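Penaeus monodon metallodensovirus major capsid protein (Penaeus monodon metallodensovirus, PDB 6WH7) builds the shell of a shrimp densovirus, sixty copies of a jelly-roll subunit assembling into a capsid that presumably encloses the genome. Local coordinates at residues Val82-Asn86 against Asn343-Gly347; His257-Val263 against Met362-His368; Leu128-Leu133 against Tyr210-Gly214; Asn109-Leu113 against Glu298-Arg302; Ile72-Pro77 against Leu273-Pro277. All blocks are in the same frame, centred on the assembly; numbering follows the deposited sequence.

Interaction 1 (Val82-Asn86 against Asn343-Gly347)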
# COMPACT_ATOMS: atom_id res chain seq x y z
N VAL A 82 -50.87 62.89 -62.06
CA VAL A 82 -49.50 62.57 -62.44
C VAL A 82 -48.59 63.20 -61.41
O VAL A 82 -48.57 64.43 -61.25
CB VAL A 82 -49.19 63.09 -63.85
CG1 VAL A 82 -47.77 62.77 -64.23
CG2 VAL A 82 -50.17 62.51 -64.83
N ILE A 83 -47.84 62.38 -60.69
CA ILE A 83 -46.94 62.91 -59.67
C ILE A 83 -45.67 63.34 -60.38
O ILE A 83 -44.90 62.48 -60.84
CB ILE A 83 -46.63 61.87 -58.58
CG1 ILE A 83 -47.91 61.22 -58.08
CG2 ILE A 83 -45.91 62.52 -57.43
CD1 ILE A 83 -48.91 62.17 -57.58
N PRO A 84 -45.38 64.63 -60.49
CA PRO A 84 -44.18 65.08 -61.20
C PRO A 84 -42.93 64.88 -60.34
O PRO A 84 -42.13 65.79 -60.17
CB PRO A 84 -44.47 66.56 -61.45
CG PRO A 84 -45.30 66.94 -60.31
CD PRO A 84 -46.13 65.76 -59.93
N TRP A 85 -42.78 63.68 -59.82
CA TRP A 85 -41.74 63.41 -58.84
C TRP A 85 -40.41 63.13 -59.51
O TRP A 85 -39.42 62.91 -58.81
CB TRP A 85 -42.15 62.22 -57.98
CG TRP A 85 -41.88 60.91 -58.62
CD1 TRP A 85 -42.48 60.40 -59.73
CD2 TRP A 85 -41.01 59.89 -58.13
NE1 TRP A 85 -41.98 59.16 -60.01
CE2 TRP A 85 -41.09 58.82 -59.03
CE3 TRP A 85 -40.16 59.79 -57.03
CZ2 TRP A 85 -40.34 57.66 -58.85
CZ3 TRP A 85 -39.43 58.65 -56.86
CH2 TRP A 85 -39.52 57.60 -57.77
N ASN A 86 -40.38 63.11 -60.83
CA ASN A 86 -39.14 62.99 -61.57
C ASN A 86 -38.58 64.33 -62.00
O ASN A 86 -37.57 64.37 -62.69
CB ASN A 86 -39.30 62.06 -62.77
CG ASN A 86 -40.39 62.48 -63.70
OD1 ASN A 86 -41.27 63.25 -63.34
ND2 ASN A 86 -40.34 61.99 -64.92
N ASN A 343 -45.76 67.92 -71.48
CA ASN A 343 -45.92 66.51 -71.19
C ASN A 343 -44.88 66.13 -70.15
O ASN A 343 -43.92 66.86 -69.93
CB ASN A 343 -45.80 65.66 -72.46
CG ASN A 343 -44.47 65.84 -73.17
OD1 ASN A 343 -43.42 65.91 -72.55
ND2 ASN A 343 -44.53 65.97 -74.48
N ILE A 344 -45.11 65.00 -69.49
CA ILE A 344 -44.16 64.46 -68.53
C ILE A 344 -43.74 63.08 -69.01
O ILE A 344 -44.59 62.21 -69.24
CB ILE A 344 -44.74 64.41 -67.11
CG1 ILE A 344 -44.94 65.82 -66.58
CG2 ILE A 344 -43.80 63.67 -66.20
CD1 ILE A 344 -45.68 65.87 -65.27
N GLN A 345 -42.45 62.89 -69.18
CA GLN A 345 -41.84 61.62 -69.52
C GLN A 345 -41.39 60.94 -68.23
O GLN A 345 -40.98 61.61 -67.28
CB GLN A 345 -40.64 61.85 -70.43
CG GLN A 345 -41.00 62.48 -71.73
CD GLN A 345 -39.78 62.94 -72.48
OE1 GLN A 345 -38.75 63.23 -71.88
NE2 GLN A 345 -39.89 63.01 -73.80
N PHE A 346 -41.48 59.62 -68.19
CA PHE A 346 -41.06 58.90 -66.99
C PHE A 346 -39.88 57.97 -67.24
O PHE A 346 -38.79 58.26 -66.75
CB PHE A 346 -42.24 58.19 -66.35
CG PHE A 346 -43.18 59.13 -65.67
CD1 PHE A 346 -42.82 59.72 -64.48
CD2 PHE A 346 -44.40 59.43 -66.21
CE1 PHE A 346 -43.65 60.58 -63.84
CE2 PHE A 346 -45.24 60.30 -65.57
CZ PHE A 346 -44.87 60.87 -64.39
N GLY A 347 -40.04 56.87 -67.96
CA GLY A 347 -38.88 56.06 -68.22
C GLY A 347 -38.30 55.41 -66.98
O GLY A 347 -37.21 55.78 -66.53

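Interaction 2 (His257-Val263 against Met362-His368)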
# COMPACT_ATOMS: atom_id res chain seq x y z
N HIS A 257 -11.28 64.44 -77.07
CA HIS A 257 -10.98 64.26 -75.66
C HIS A 257 -12.09 63.43 -75.04
O HIS A 257 -13.07 63.08 -75.71
CB HIS A 257 -10.82 65.59 -74.93
CG HIS A 257 -11.97 66.52 -75.10
ND1 HIS A 257 -12.11 67.33 -76.19
CD2 HIS A 257 -13.05 66.75 -74.31
CE1 HIS A 257 -13.22 68.04 -76.07
NE2 HIS A 257 -13.81 67.70 -74.94
N ILE A 258 -11.94 63.13 -73.77
CA ILE A 258 -12.95 62.36 -73.06
C ILE A 258 -14.06 63.29 -72.59
O ILE A 258 -13.84 64.46 -72.27
CB ILE A 258 -12.34 61.57 -71.89
CG1 ILE A 258 -11.71 62.53 -70.89
CG2 ILE A 258 -11.33 60.58 -72.40
CD1 ILE A 258 -11.22 61.87 -69.68
N ASN A 259 -15.26 62.74 -72.55
CA ASN A 259 -16.46 63.45 -72.14
C ASN A 259 -17.19 62.59 -71.13
O ASN A 259 -16.88 61.41 -70.96
CB ASN A 259 -17.36 63.75 -73.33
CG ASN A 259 -16.71 64.69 -74.31
OD1 ASN A 259 -16.59 64.38 -75.48
ND2 ASN A 259 -16.33 65.86 -73.84
N VAL A 260 -18.15 63.18 -70.46
CA VAL A 260 -19.00 62.45 -69.54
C VAL A 260 -20.17 61.89 -70.32
O VAL A 260 -20.85 62.62 -71.05
CB VAL A 260 -19.49 63.36 -68.40
CG1 VAL A 260 -20.35 62.58 -67.46
CG2 VAL A 260 -18.32 63.91 -67.68
N ARG A 261 -20.39 60.60 -70.20
CA ARG A 261 -21.42 59.92 -70.95
C ARG A 261 -22.29 59.14 -69.98
O ARG A 261 -21.77 58.48 -69.08
CB ARG A 261 -20.82 59.00 -71.99
CG ARG A 261 -19.87 59.69 -72.94
CD ARG A 261 -20.56 60.77 -73.73
NE ARG A 261 -21.64 60.25 -74.56
CZ ARG A 261 -21.46 59.75 -75.78
NH1 ARG A 261 -20.25 59.71 -76.31
NH2 ARG A 261 -22.50 59.30 -76.46
N GLY A 262 -23.60 59.22 -70.16
CA GLY A 262 -24.50 58.49 -69.31
C GLY A 262 -24.46 57.00 -69.57
O GLY A 262 -24.23 56.55 -70.69
N VAL A 263 -24.70 56.23 -68.52
CA VAL A 263 -24.52 54.78 -68.53
C VAL A 263 -25.54 54.17 -67.58
O VAL A 263 -25.91 54.78 -66.57
CB VAL A 263 -23.07 54.43 -68.12
CG1 VAL A 263 -22.92 52.97 -67.82
CG2 VAL A 263 -22.11 54.78 -69.23
N MET A 362 -24.06 56.36 -62.76
CA MET A 362 -24.84 56.70 -63.93
C MET A 362 -24.03 57.27 -65.08
O MET A 362 -24.61 57.51 -66.14
CB MET A 362 -25.93 57.69 -63.56
CG MET A 362 -27.12 57.07 -62.90
SD MET A 362 -28.41 58.27 -62.65
CE MET A 362 -27.88 58.93 -61.11
N SER A 363 -22.75 57.54 -64.91
CA SER A 363 -21.96 58.08 -66.01
C SER A 363 -20.60 57.41 -66.06
O SER A 363 -20.11 56.87 -65.07
CB SER A 363 -21.77 59.58 -65.89
OG SER A 363 -20.97 59.88 -64.77
N MET A 364 -19.97 57.48 -67.22
CA MET A 364 -18.59 57.08 -67.39
C MET A 364 -17.87 58.17 -68.15
O MET A 364 -18.47 59.12 -68.65
CB MET A 364 -18.45 55.74 -68.12
CG MET A 364 -18.71 55.79 -69.60
SD MET A 364 -18.39 54.19 -70.32
CE MET A 364 -16.61 54.15 -70.24
N LEU A 365 -16.56 58.05 -68.22
CA LEU A 365 -15.71 59.06 -68.84
C LEU A 365 -15.19 58.45 -70.12
O LEU A 365 -14.44 57.47 -70.09
CB LEU A 365 -14.61 59.46 -67.87
CG LEU A 365 -14.09 60.88 -67.90
CD1 LEU A 365 -15.23 61.81 -68.18
CD2 LEU A 365 -13.52 61.18 -66.55
N PHE A 366 -15.60 58.99 -71.26
CA PHE A 366 -15.53 58.28 -72.53
C PHE A 366 -15.07 59.24 -73.61
O PHE A 366 -15.55 60.38 -73.67
CB PHE A 366 -16.91 57.69 -72.85
CG PHE A 366 -16.95 56.81 -74.05
CD1 PHE A 366 -16.62 55.48 -73.95
CD2 PHE A 366 -17.34 57.30 -75.27
CE1 PHE A 366 -16.66 54.66 -75.04
CE2 PHE A 366 -17.39 56.49 -76.36
CZ PHE A 366 -17.05 55.16 -76.25
N ASP A 367 -14.16 58.80 -74.47
CA ASP A 367 -13.57 59.71 -75.44
C ASP A 367 -14.56 60.04 -76.56
O ASP A 367 -15.56 59.37 -76.76
CB ASP A 367 -12.29 59.15 -76.05
CG ASP A 367 -12.54 57.96 -76.96
OD1 ASP A 367 -13.66 57.43 -77.00
OD2 ASP A 367 -11.59 57.56 -77.66
N HIS A 368 -14.26 61.11 -77.29
CA HIS A 368 -15.07 61.50 -78.42
C HIS A 368 -14.15 61.90 -79.56
O HIS A 368 -13.07 62.44 -79.33
CB HIS A 368 -16.02 62.64 -78.05
CG HIS A 368 -17.12 62.87 -79.04
ND1 HIS A 368 -16.96 63.66 -80.16
CD2 HIS A 368 -18.39 62.41 -79.08
CE1 HIS A 368 -18.08 63.68 -80.84
NE2 HIS A 368 -18.97 62.93 -80.21

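Interaction 3 (Leu128-Leu133 against Tyr210-Gly214)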
# COMPACT_ATOMS: atom_id res chain seq x y z
N LEU A 128 -46.27 60.74 -49.05
CA LEU A 128 -47.70 61.01 -48.99
C LEU A 128 -48.21 60.55 -47.64
O LEU A 128 -47.98 59.41 -47.24
CB LEU A 128 -48.43 60.30 -50.11
CG LEU A 128 -48.74 61.13 -51.35
CD1 LEU A 128 -47.51 61.77 -51.88
CD2 LEU A 128 -49.32 60.21 -52.39
N SER A 129 -48.91 61.44 -46.94
CA SER A 129 -49.22 61.18 -45.55
C SER A 129 -50.60 61.72 -45.21
O SER A 129 -51.05 62.72 -45.77
CB SER A 129 -48.19 61.83 -44.64
OG SER A 129 -48.54 61.64 -43.29
N ASN A 130 -51.27 61.03 -44.28
CA ASN A 130 -52.48 61.52 -43.62
C ASN A 130 -53.58 61.80 -44.65
O ASN A 130 -54.04 62.92 -44.84
CB ASN A 130 -52.15 62.74 -42.77
CG ASN A 130 -51.16 62.42 -41.68
OD1 ASN A 130 -50.10 63.01 -41.60
ND2 ASN A 130 -51.52 61.48 -40.83
N LEU A 131 -54.01 60.71 -45.28
CA LEU A 131 -55.00 60.79 -46.34
C LEU A 131 -56.37 61.08 -45.75
O LEU A 131 -56.79 60.45 -44.78
CB LEU A 131 -55.05 59.48 -47.12
CG LEU A 131 -56.08 59.41 -48.23
CD1 LEU A 131 -55.76 60.41 -49.31
CD2 LEU A 131 -56.14 58.04 -48.80
N ILE A 132 -57.07 62.05 -46.34
CA ILE A 132 -58.44 62.37 -46.00
C ILE A 132 -59.28 62.27 -47.26
O ILE A 132 -59.05 63.01 -48.22
CB ILE A 132 -58.58 63.77 -45.38
CG1 ILE A 132 -57.87 63.83 -44.03
CG2 ILE A 132 -60.04 64.13 -45.20
CD1 ILE A 132 -57.75 65.22 -43.50
N LEU A 133 -60.24 61.37 -47.25
CA LEU A 133 -61.09 61.10 -48.40
C LEU A 133 -62.46 61.73 -48.20
O LEU A 133 -63.01 61.69 -47.10
CB LEU A 133 -61.22 59.60 -48.62
CG LEU A 133 -59.93 58.87 -48.95
CD1 LEU A 133 -60.15 57.40 -48.87
CD2 LEU A 133 -59.47 59.23 -50.34
N TYR A 210 -53.59 50.58 -52.68
CA TYR A 210 -54.87 51.16 -52.29
C TYR A 210 -54.67 51.74 -50.91
O TYR A 210 -54.47 51.00 -49.94
CB TYR A 210 -56.01 50.15 -52.31
CG TYR A 210 -56.31 49.54 -53.65
CD1 TYR A 210 -55.83 50.10 -54.81
CD2 TYR A 210 -57.20 48.50 -53.76
CE1 TYR A 210 -56.13 49.57 -56.03
CE2 TYR A 210 -57.53 47.96 -54.98
CZ TYR A 210 -56.99 48.50 -56.12
OH TYR A 210 -57.31 47.98 -57.34
N TRP A 211 -54.72 53.06 -50.82
CA TRP A 211 -54.28 53.76 -49.63
C TRP A 211 -55.50 54.38 -48.98
O TRP A 211 -56.26 55.11 -49.62
CB TRP A 211 -53.20 54.77 -49.99
CG TRP A 211 -52.63 55.55 -48.87
CD1 TRP A 211 -52.00 55.05 -47.78
CD2 TRP A 211 -52.41 56.96 -48.84
NE1 TRP A 211 -51.51 56.06 -47.01
CE2 TRP A 211 -51.74 57.25 -47.65
CE3 TRP A 211 -52.75 58.01 -49.69
CZ2 TRP A 211 -51.41 58.54 -47.28
CZ3 TRP A 211 -52.42 59.29 -49.33
CH2 TRP A 211 -51.76 59.55 -48.13
N LYS A 212 -55.70 54.07 -47.71
CA LYS A 212 -56.94 54.33 -47.01
C LYS A 212 -56.67 55.31 -45.88
O LYS A 212 -55.53 55.52 -45.47
CB LYS A 212 -57.52 53.03 -46.45
CG LYS A 212 -57.91 52.03 -47.51
CD LYS A 212 -58.51 50.79 -46.92
CE LYS A 212 -59.09 49.88 -47.99
NZ LYS A 212 -58.04 49.17 -48.78
N GLN A 213 -57.74 55.96 -45.42
CA GLN A 213 -57.61 56.78 -44.23
C GLN A 213 -57.10 55.93 -43.08
O GLN A 213 -57.59 54.82 -42.85
CB GLN A 213 -58.95 57.40 -43.85
CG GLN A 213 -59.47 58.42 -44.82
CD GLN A 213 -60.77 59.02 -44.34
OE1 GLN A 213 -61.48 58.40 -43.56
NE2 GLN A 213 -61.07 60.23 -44.77
N GLY A 214 -56.11 56.44 -42.37
CA GLY A 214 -55.52 55.72 -41.28
C GLY A 214 -54.33 54.87 -41.65
O GLY A 214 -53.60 54.44 -40.75

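Interaction 4 (Asn109-Leu113 against Glu298-Arg302)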
# COMPACT_ATOMS: atom_id res chain seq x y z
N ASN A 109 -31.29 77.05 -49.59
CA ASN A 109 -30.17 76.13 -49.70
C ASN A 109 -29.80 75.86 -51.14
O ASN A 109 -28.65 75.55 -51.44
CB ASN A 109 -30.47 74.81 -49.00
CG ASN A 109 -30.30 74.90 -47.52
OD1 ASN A 109 -29.61 75.77 -47.02
ND2 ASN A 109 -30.93 73.99 -46.80
N TYR A 110 -30.76 75.98 -52.05
CA TYR A 110 -30.42 75.76 -53.45
C TYR A 110 -29.71 76.97 -54.04
O TYR A 110 -28.71 76.82 -54.74
CB TYR A 110 -31.65 75.43 -54.27
CG TYR A 110 -31.26 75.12 -55.68
CD1 TYR A 110 -30.71 73.90 -55.98
CD2 TYR A 110 -31.41 76.05 -56.69
CE1 TYR A 110 -30.33 73.60 -57.24
CE2 TYR A 110 -31.03 75.75 -57.96
CZ TYR A 110 -30.48 74.52 -58.23
OH TYR A 110 -30.10 74.19 -59.49
N SER A 111 -30.22 78.17 -53.77
CA SER A 111 -29.54 79.38 -54.23
C SER A 111 -28.11 79.43 -53.74
O SER A 111 -27.27 80.11 -54.34
CB SER A 111 -30.30 80.61 -53.75
OG SER A 111 -31.59 80.65 -54.33
N MET A 112 -27.82 78.73 -52.65
CA MET A 112 -26.46 78.59 -52.17
C MET A 112 -25.67 77.54 -52.94
O MET A 112 -24.49 77.75 -53.24
CB MET A 112 -26.47 78.24 -50.70
CG MET A 112 -25.15 77.80 -50.24
SD MET A 112 -25.04 77.66 -48.49
CE MET A 112 -23.52 76.75 -48.42
N LEU A 113 -26.30 76.41 -53.26
CA LEU A 113 -25.64 75.40 -54.08
C LEU A 113 -25.12 75.98 -55.38
O LEU A 113 -24.16 75.44 -55.95
CB LEU A 113 -26.61 74.27 -54.40
CG LEU A 113 -27.09 73.44 -53.22
CD1 LEU A 113 -28.16 72.50 -53.68
CD2 LEU A 113 -25.94 72.69 -52.64
N GLU A 298 -31.80 65.45 -51.42
CA GLU A 298 -30.55 65.50 -50.68
C GLU A 298 -29.43 65.86 -51.64
O GLU A 298 -29.06 65.05 -52.47
CB GLU A 298 -30.27 64.16 -50.02
CG GLU A 298 -31.26 63.75 -48.97
CD GLU A 298 -30.94 62.40 -48.39
OE1 GLU A 298 -30.02 61.73 -48.91
OE2 GLU A 298 -31.60 61.99 -47.41
N PHE A 299 -28.87 67.05 -51.50
CA PHE A 299 -27.79 67.47 -52.38
C PHE A 299 -26.43 67.20 -51.78
O PHE A 299 -26.23 67.30 -50.57
CB PHE A 299 -27.91 68.95 -52.71
CG PHE A 299 -29.02 69.28 -53.63
CD1 PHE A 299 -28.84 69.22 -54.99
CD2 PHE A 299 -30.24 69.66 -53.14
CE1 PHE A 299 -29.85 69.54 -55.84
CE2 PHE A 299 -31.25 69.98 -53.99
CZ PHE A 299 -31.06 69.92 -55.34
N GLU A 300 -25.49 66.84 -52.63
CA GLU A 300 -24.08 66.93 -52.33
C GLU A 300 -23.51 68.14 -53.05
O GLU A 300 -23.82 68.38 -54.21
CB GLU A 300 -23.31 65.69 -52.76
CG GLU A 300 -23.61 64.47 -51.96
CD GLU A 300 -22.90 63.25 -52.49
OE1 GLU A 300 -22.32 63.33 -53.59
OE2 GLU A 300 -22.90 62.21 -51.80
N PHE A 301 -22.70 68.92 -52.35
CA PHE A 301 -22.02 70.02 -53.00
C PHE A 301 -20.55 69.99 -52.64
O PHE A 301 -20.11 69.27 -51.74
CB PHE A 301 -22.66 71.37 -52.66
CG PHE A 301 -22.66 71.71 -51.21
CD1 PHE A 301 -21.65 72.46 -50.66
CD2 PHE A 301 -23.69 71.29 -50.40
CE1 PHE A 301 -21.66 72.79 -49.34
CE2 PHE A 301 -23.71 71.61 -49.07
CZ PHE A 301 -22.70 72.37 -48.54
N ARG A 302 -19.80 70.79 -53.38
CA ARG A 302 -18.35 70.75 -53.33
C ARG A 302 -17.85 72.16 -53.55
O ARG A 302 -18.46 72.95 -54.27
CB ARG A 302 -17.84 69.75 -54.37
CG ARG A 302 -16.38 69.76 -54.59
CD ARG A 302 -15.96 68.68 -55.54
NE ARG A 302 -15.84 67.38 -54.91
CZ ARG A 302 -15.51 66.27 -55.56
NH1 ARG A 302 -15.32 66.30 -56.86
NH2 ARG A 302 -15.39 65.13 -54.91

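Interaction 5 (Ile72-Pro77 against Leu273-Pro277)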
# COMPACT_ATOMS: atom_id res chain seq x y z
N ILE A 72 -56.92 66.77 -53.98
CA ILE A 72 -57.25 66.20 -55.28
C ILE A 72 -58.76 66.16 -55.40
O ILE A 72 -59.43 65.48 -54.62
CB ILE A 72 -56.64 64.80 -55.44
CG1 ILE A 72 -55.12 64.91 -55.46
CG2 ILE A 72 -57.13 64.16 -56.71
CD1 ILE A 72 -54.45 63.59 -55.41
N ARG A 73 -59.29 66.88 -56.38
CA ARG A 73 -60.73 66.98 -56.53
C ARG A 73 -61.13 66.86 -57.98
O ARG A 73 -60.38 67.23 -58.89
CB ARG A 73 -61.27 68.30 -55.97
CG ARG A 73 -61.21 68.39 -54.48
CD ARG A 73 -61.88 69.65 -54.05
NE ARG A 73 -63.24 69.67 -54.55
CZ ARG A 73 -64.26 69.02 -53.98
NH1 ARG A 73 -64.06 68.30 -52.89
NH2 ARG A 73 -65.46 69.09 -54.51
N GLY A 74 -62.34 66.35 -58.20
CA GLY A 74 -62.89 66.24 -59.53
C GLY A 74 -62.20 65.23 -60.41
O GLY A 74 -62.27 65.34 -61.63
N LEU A 75 -61.55 64.23 -59.82
CA LEU A 75 -60.80 63.24 -60.58
C LEU A 75 -61.73 62.06 -60.84
O LEU A 75 -62.13 61.37 -59.90
CB LEU A 75 -59.56 62.81 -59.82
CG LEU A 75 -58.52 61.96 -60.53
CD1 LEU A 75 -57.80 62.83 -61.53
CD2 LEU A 75 -57.55 61.33 -59.57
N THR A 76 -62.09 61.83 -62.09
CA THR A 76 -62.90 60.69 -62.46
C THR A 76 -62.04 59.43 -62.44
O THR A 76 -60.82 59.51 -62.37
CB THR A 76 -63.55 60.92 -63.82
OG1 THR A 76 -62.55 61.04 -64.83
CG2 THR A 76 -64.37 62.19 -63.80
N PRO A 77 -62.65 58.24 -62.47
CA PRO A 77 -61.85 57.02 -62.43
C PRO A 77 -61.01 56.78 -63.67
O PRO A 77 -60.08 55.97 -63.62
CB PRO A 77 -62.90 55.92 -62.25
CG PRO A 77 -64.12 56.50 -62.81
CD PRO A 77 -64.09 57.93 -62.40
N LEU A 273 -51.80 59.01 -59.05
CA LEU A 273 -52.88 58.92 -58.08
C LEU A 273 -54.19 58.76 -58.82
O LEU A 273 -54.41 59.40 -59.85
CB LEU A 273 -52.91 60.13 -57.17
CG LEU A 273 -51.69 60.21 -56.26
CD1 LEU A 273 -51.71 61.46 -55.44
CD2 LEU A 273 -51.63 59.00 -55.37
N SER A 274 -55.06 57.92 -58.29
CA SER A 274 -56.29 57.57 -58.97
C SER A 274 -57.30 57.13 -57.93
O SER A 274 -56.95 56.78 -56.81
CB SER A 274 -56.04 56.47 -60.01
OG SER A 274 -57.23 56.13 -60.69
N PHE A 275 -58.56 57.16 -58.32
CA PHE A 275 -59.58 56.66 -57.43
C PHE A 275 -60.28 55.47 -58.07
O PHE A 275 -60.37 55.39 -59.29
CB PHE A 275 -60.62 57.73 -57.08
CG PHE A 275 -60.05 58.87 -56.31
CD1 PHE A 275 -59.84 58.76 -54.95
CD2 PHE A 275 -59.74 60.05 -56.93
CE1 PHE A 275 -59.32 59.81 -54.25
CE2 PHE A 275 -59.22 61.10 -56.23
CZ PHE A 275 -59.01 60.97 -54.89
N PRO A 276 -60.78 54.54 -57.27
CA PRO A 276 -61.49 53.40 -57.82
C PRO A 276 -62.81 53.84 -58.42
O PRO A 276 -63.48 54.74 -57.89
CB PRO A 276 -61.71 52.51 -56.60
CG PRO A 276 -61.72 53.44 -55.47
CD PRO A 276 -60.70 54.46 -55.80
N PRO A 277 -63.20 53.26 -59.55
CA PRO A 277 -64.53 53.55 -60.10
C PRO A 277 -65.61 52.97 -59.20
O PRO A 277 -65.60 51.77 -58.89
CB PRO A 277 -64.50 52.87 -61.47
CG PRO A 277 -63.52 51.79 -61.32
CD PRO A 277 -62.47 52.29 -60.38

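Interaction 1 (Val82-Asn86 against Asn343-Gly347)
The chi1 of Asn86, 57°, sets its CG between its own backbone N and carbonyl carbon, which leans the amide across to the 343-347 segment, while Phe346, with CG anti to its carbonyl carbon, swings its ring back toward Val82. The amide of Asn86 and the phenyl ring therefore come to lie almost parallel, with planes 15° apart, and ND2 of Asn86 is 3.4 Å from CD1 of Phe346. The same ND2 of Asn86 is modelled 2.5 Å from Gln345 O, too short for a relaxed bond, so this hydrogen bond is best taken as tentative. At the rim of the ring, CG1 of Val82 lies near its plane, 3.5 Å from CZ of Phe346, and this methyl of Val82 is 3.9 Å from CD1 of Ile344. CB of Pro84, centre of an inverse gamma turn, approaches CD1 of Ile344 at 4.1 Å. The indole of Trp85 is held through NE1 by Ala269 O. Branched and aromatic side chains suit the buried apolar part, whereas asparagine can offer an N-H to the last residue of strand 340-345. The chemistry implies an apolar join between two sheets, with one buried amide that may bond to the carbonyl of Gln345.

Interaction 2 (His257-Val263 against Met362-His368)
A two-stranded antiparallel ladder, close to the C-terminus, joins His257-Val263 to Met362-His368. Asn259 and Phe366 form a hydrogen-bonded pair, with Phe366 N 2.8 Å from Asn259 O, and Arg261 and Met364 form the next, with Arg261 N 2.9 Å from Met364 O. On the face carrying Ile258, Val260 and Leu365, CD1 of Ile258 reaches CG of Leu365 at 3.5 Å, and CG2 of Val260 lies 3.8 Å from CD1 of Leu365; beta-branched Ile258 and Val260 favour extended backbone and offer methyls to Leu365. On the other face CG of Arg261 packs on CB of Phe366 at 3.6 Å, and the guanidinium plane stands 81° to the ring. Bends at chi2 and chi3 bring the guanidinium back beside Phe366, with NH1 near CD2 of the ring. Between subunits, Arg261 NE bonds to Asp367 of a neighbouring subunit as a salt bridge, and Phe366 meets Phe366 of two neighbouring subunits edge-to-face. The ladder thus lies apart from the two large sheets of the chain, beside the loops around Asn242 and Val249, and bonded through its backbone to two neighbouring subunits.

Interaction 3 (Leu128-Leu133 against Tyr210-Gly214)
One face of the Trp211 indole is covered by Leu131, whose CB stands 3.5 Å from the centroid of the six-membered ring and only 16° off its normal, a clear CH-pi contact. At the edge, in the ring plane, lies the carbonyl carbon of Ser129. Leu128 contributes its backbone, with Leu128 O 3.5 Å from CZ2 of Trp211, and its CB adds a further apolar touch, 3.9 Å from CH2 of Trp211. With CG of Leu131 anti to the backbone N (chi1 178°), both methyls run along the indole, so that CD1 of Leu131 comes within 3.5 Å of CZ3 of Trp211. A broad flat ring suits this place because it can carry a whole leucine on one side, and its NE1 is satisfied by Asp216 O.

Farther along, Gln213 stretches beside the strand, with CG 3.4 Å from Leu131 O. Its OE1 is hydrogen-bonded to Thr153 OG1. The extended chain lets glutamine be greasy along its stem and polar at its tip, apt for a partly exposed margin.

Strand 118-135 belongs to the sheet that also holds 218-222 and 287-302, and strand 207-211 is an outermost strand, within this chain, of the opposing sheet beside 157-162. Met157 and Leu218 pack on Trp211 from these neighbours, and Tyr210 continues the second sheet into a strand of another subunit.

Interaction 4 (Asn109-Leu113 against Glu298-Arg302)
Leu113 packs closely between two phenylalanines, whereas its helix neighbours Met112 and Tyr110 touch the strand more loosely. CD1 of Leu113 sits over one face of Phe299, 3.5 Å from the ring centroid and 20° off the normal, a CH-pi contact. The second methyl, CD2 of Leu113, turns to Phe301, lying 3.5 Å from its CD2 and equally near its CB. The fork of a leucine is well matched to this task, since each branch serves one of two residues that point to the same side of the strand. By contrast CE of Met112 reaches only to 4.5 Å from CZ of Phe301, near a surface packed by another subunit. CD1 of Tyr110 keeps 4.0 Å from CZ of Phe299, the rings being inclined at 52°, and the OH of Tyr110 is bonded to Tyr234 N. The strand's other face bears Glu300, partly exposed and paired with Arg120. No hydrogen bond joins the segments. A short helix between strands 79-83 and 118-135, laid on a jelly-roll sheet, is consistent with helix alpha-A of parvovirus capsid proteins.

Interaction 5 (Ile72-Pro77 against Leu273-Pro277)
The two segments draw together from Ile72 and Leu273, whose CA atoms are 8.9 Å apart, to the CA atoms of Pro77 and Pro277 at 5.0 Å, without a hydrogen bond between them, while the first turns a corner at Gly74. This is one end of the jelly-roll sandwich, where strand 59-75 of one sheet leads through a short bend to strand 79-83 of the other. Gly74 has a positive phi (69°), a backbone shape that glycine adopts readily.

The filling between the segments is apolar. CD1 of Ile72 meets CD1 of Leu273 at 3.5 Å, the two side chains at about a right angle, while the other branch of Ile72, CG2, reaches the edge of Phe275 at 3.7 Å from CE2. Leu75 comes to the same ring from beyond the corner: its CB lies in the ring plane at the edge, and its CD2 is 3.7 Å from CD2 of Phe275. The chi1 of Leu75 (-170°), with CG anti to the backbone N, brings CD2 to the Phe275 ring and also to 3.7 Å from Leu273 O. Branched aliphatic residues on both sides of the corner thus grip a single phenylalanine, whose ring also packs on Ala289 and Met157. Past the ends of the strands prolines take over; proline has no backbone N-H to donate, which suits segments that leave a sheet. The closest approach between them is CB of Pro77 to CB of Pro277, at 3.5 Å.

In the fold
Interactions 3, 4 and 5 lie on the jelly-roll sandwich, and interaction 1 joins it to the sheet of strand 340-345. Interactions 3 and 5 have centres 14 Å apart and touch, CD2 of Leu133 lying 4.0 Å from CE1 of Phe275, so they share the hydrophobic filling between the two sheets. Interaction 5 also meets interaction 1, through CD1 of Ile83 and CD1 of Leu273 at 3.6 Å, on neighbouring strands of one sheet. Interaction 4 uses the far part of strand 287-302, with its centre about 36 Å from that of interaction 5. Interaction 2 lies apart, its centre about 44 Å from those of both 3 and 5, and, like interactions 3, 4 and 5, it touches neighbouring subunits.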